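Local coordinates for DNA replication protein DnaC (Aquifex aeolicus, PDB 3ECC) that probably binds ATP as a helicase loader of bacterial replication initiation, and is captured here with ADP, beryllium trifluoride and magnesium, at residues 18-21 with 22-26. Residues are numbered along the deposited sequence; the frame is centred on the assembly and turned at random.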
ATOM      1  N   SER A  18       2.505 -19.035  -0.958  1.00 56.46           N
ATOM      2  CA  SER A  18       1.996 -17.654  -1.039  1.00 56.17           C
ATOM      3  C   SER A  18       3.122 -16.634  -1.095  1.00 55.84           C
ATOM      4  O   SER A  18       3.123 -15.744  -1.948  1.00 55.80           O
ATOM      5  CB  SER A  18       1.092 -17.327   0.159  1.00 56.18           C
ATOM      6  OG  SER A  18      -0.236 -17.755  -0.055  1.00 57.45           O
ATOM      7  N   GLN A  19       4.075 -16.764  -0.171  1.00 55.34           N
ATOM      8  CA  GLN A  19       5.181 -15.821  -0.056  1.00 54.95           C
ATOM      9  C   GLN A  19       6.131 -15.914  -1.243  1.00 54.30           C
ATOM     10  O   GLN A  19       6.788 -14.938  -1.600  1.00 53.98           O
ATOM     11  CB  GLN A  19       5.941 -16.057   1.250  1.00 55.21           C
ATOM     12  CG  GLN A  19       5.228 -15.529   2.478  1.00 56.36           C
ATOM     13  CD  GLN A  19       5.795 -16.083   3.775  1.00 57.52           C
ATOM     14  OE1 GLN A  19       7.007 -16.047   4.005  1.00 57.29           O
ATOM     15  NE2 GLN A  19       4.910 -16.588   4.640  1.00 57.37           N
ATOM     16  N   ASN A  20       6.202 -17.098  -1.845  1.00 53.96           N
ATOM     17  CA  ASN A  20       7.068 -17.331  -2.991  1.00 53.75           C
ATOM     18  C   ASN A  20       6.529 -16.710  -4.273  1.00 53.47           C
ATOM     19  O   ASN A  20       7.285 -16.139  -5.054  1.00 53.53           O
ATOM     20  CB  ASN A  20       7.313 -18.829  -3.197  1.00 53.70           C
ATOM     21  CG  ASN A  20       8.259 -19.104  -4.352  1.00 54.22           C
ATOM     22  OD1 ASN A  20       9.467 -18.870  -4.251  1.00 55.22           O
ATOM     23  ND2 ASN A  20       7.710 -19.576  -5.465  1.00 53.17           N
ATOM     24  N   ARG A  21       5.225 -16.829  -4.487  1.00 53.27           N
ATOM     25  CA  ARG A  21       4.602 -16.254  -5.675  1.00 53.21           C
ATOM     26  C   ARG A  21       4.602 -14.732  -5.611  1.00 52.43           C
ATOM     27  O   ARG A  21       4.816 -14.059  -6.621  1.00 52.50           O
ATOM     28  CB  ARG A  21       3.180 -16.785  -5.856  1.00 53.55           C
ATOM     29  CG  ARG A  21       3.116 -18.278  -6.095  1.00 55.25           C
ATOM     30  CD  ARG A  21       1.816 -18.663  -6.745  1.00 58.69           C
ATOM     31  NE  ARG A  21       1.097 -19.635  -5.923  1.00 61.95           N
ATOM     32  CZ  ARG A  21       0.060 -19.332  -5.141  1.00 63.34           C
ATOM     33  NH1 ARG A  21      -0.395 -18.081  -5.076  1.00 63.59           N
ATOM     34  NH2 ARG A  21      -0.524 -20.285  -4.420  1.00 63.68           N
ATOM     35  N   ALA A  22       4.371 -14.199  -4.416  1.00 51.57           N
ATOM     36  CA  ALA A  22       4.449 -12.766  -4.188  1.00 50.87           C
ATOM     37  C   ALA A  22       5.835 -12.235  -4.543  1.00 50.45           C
ATOM     38  O   ALA A  22       5.957 -11.215  -5.215  1.00 50.30           O
ATOM     39  CB  ALA A  22       4.108 -12.443  -2.751  1.00 50.72           C
ATOM     40  N   LEU A  23       6.875 -12.939  -4.104  1.00 50.03           N
ATOM     41  CA  LEU A  23       8.255 -12.522  -4.373  1.00 49.72           C
ATOM     42  C   LEU A  23       8.550 -12.474  -5.870  1.00 49.56           C
ATOM     43  O   LEU A  23       9.174 -11.528  -6.352  1.00 49.61           O
ATOM     44  CB  LEU A  23       9.261 -13.428  -3.641  1.00 49.52           C
ATOM     45  CG  LEU A  23      10.762 -13.236  -3.910  1.00 49.55           C
ATOM     46  CD1 LEU A  23      11.232 -11.835  -3.517  1.00 50.41           C
ATOM     47  CD2 LEU A  23      11.587 -14.300  -3.193  1.00 49.07           C
ATOM     48  N   LEU A  24       8.090 -13.487  -6.599  1.00 49.31           N
ATOM     49  CA  LEU A  24       8.303 -13.545  -8.047  1.00 49.19           C
ATOM     50  C   LEU A  24       7.477 -12.477  -8.768  1.00 48.85           C
ATOM     51  O   LEU A  24       7.947 -11.861  -9.723  1.00 48.93           O
ATOM     52  CB  LEU A  24       7.991 -14.948  -8.600  1.00 49.08           C
ATOM     53  CG  LEU A  24       8.862 -16.114  -8.084  1.00 49.47           C
ATOM     54  CD1 LEU A  24       8.297 -17.463  -8.499  1.00 48.97           C
ATOM     55  CD2 LEU A  24      10.336 -15.990  -8.500  1.00 49.18           C
ATOM     56  N   THR A  25       6.261 -12.242  -8.284  1.00 48.36           N
ATOM     57  CA  THR A  25       5.410 -11.198  -8.839  1.00 48.26           C
ATOM     58  C   THR A  25       5.957  -9.793  -8.557  1.00 48.25           C
ATOM     59  O   THR A  25       5.775  -8.882  -9.365  1.00 48.55           O
ATOM     60  CB  THR A  25       3.963 -11.306  -8.333  1.00 48.24           C
ATOM     61  OG1 THR A  25       3.459 -12.620  -8.596  1.00 49.00           O
ATOM     62  CG2 THR A  25       3.083 -10.294  -9.040  1.00 47.96           C
ATOM     63  N   ILE A  26       6.636  -9.624  -7.423  1.00 48.14           N
ATOM     64  CA  ILE A  26       7.249  -8.335  -7.089  1.00 47.99           C
ATOM     65  C   ILE A  26       8.460  -8.068  -7.974  1.00 48.33           C
ATOM     66  O   ILE A  26       8.610  -6.969  -8.516  1.00 48.24           O
ATOM     67  CB  ILE A  26       7.685  -8.253  -5.605  1.00 47.88           C
ATOM     68  CG1 ILE A  26       6.473  -8.320  -4.678  1.00 47.55           C
ATOM     69  CG2 ILE A  26       8.485  -6.979  -5.349  1.00 47.10           C
ATOM     70  CD1 ILE A  26       6.822  -8.699  -3.254  1.00 47.81           C
TER
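Thr25 folds its hydroxyl back onto the carbonyl of Arg21, one turn earlier, in a local i to i+4 contact within helix 17-31, on the flank of the nucleotide-binding core. Arg21 O, already bonded to Thr25 N at 2.9 Å, also accepts Thr25 OG1 at 2.8 Å, and the two donors arrive from opposite faces of the carbonyl plane. The hydroxyl lies 38° out of that plane; it gets there because OG1 stands beside its own backbone N (chi1 -54°), and the bond gives the hydroxyl a partner within the helix while the Thr25 side chain packs on Glu175 and Leu177 of strand 174-178. Ordinary alpha-helical bonds run alongside, such as Ala22 N to Ser18 O at 3.2 Å. In this P-loop NTPase fold of the IstB-like family, a parallel sheet flanked by helices, Ile26 meets strand 40-45 and helix 51-65, whereas Gln19 near the helix start touches the bound ADP and its OE1 accepts a bond from Lys15 N. On the outer face Asn20 and Leu24 meet across their side chains: with CG anti to the backbone N (chi1 -178°), the Asn20 amide swings back so that ND2 makes a van der Waals approach to Leu24 CD1 at 3.7 Å.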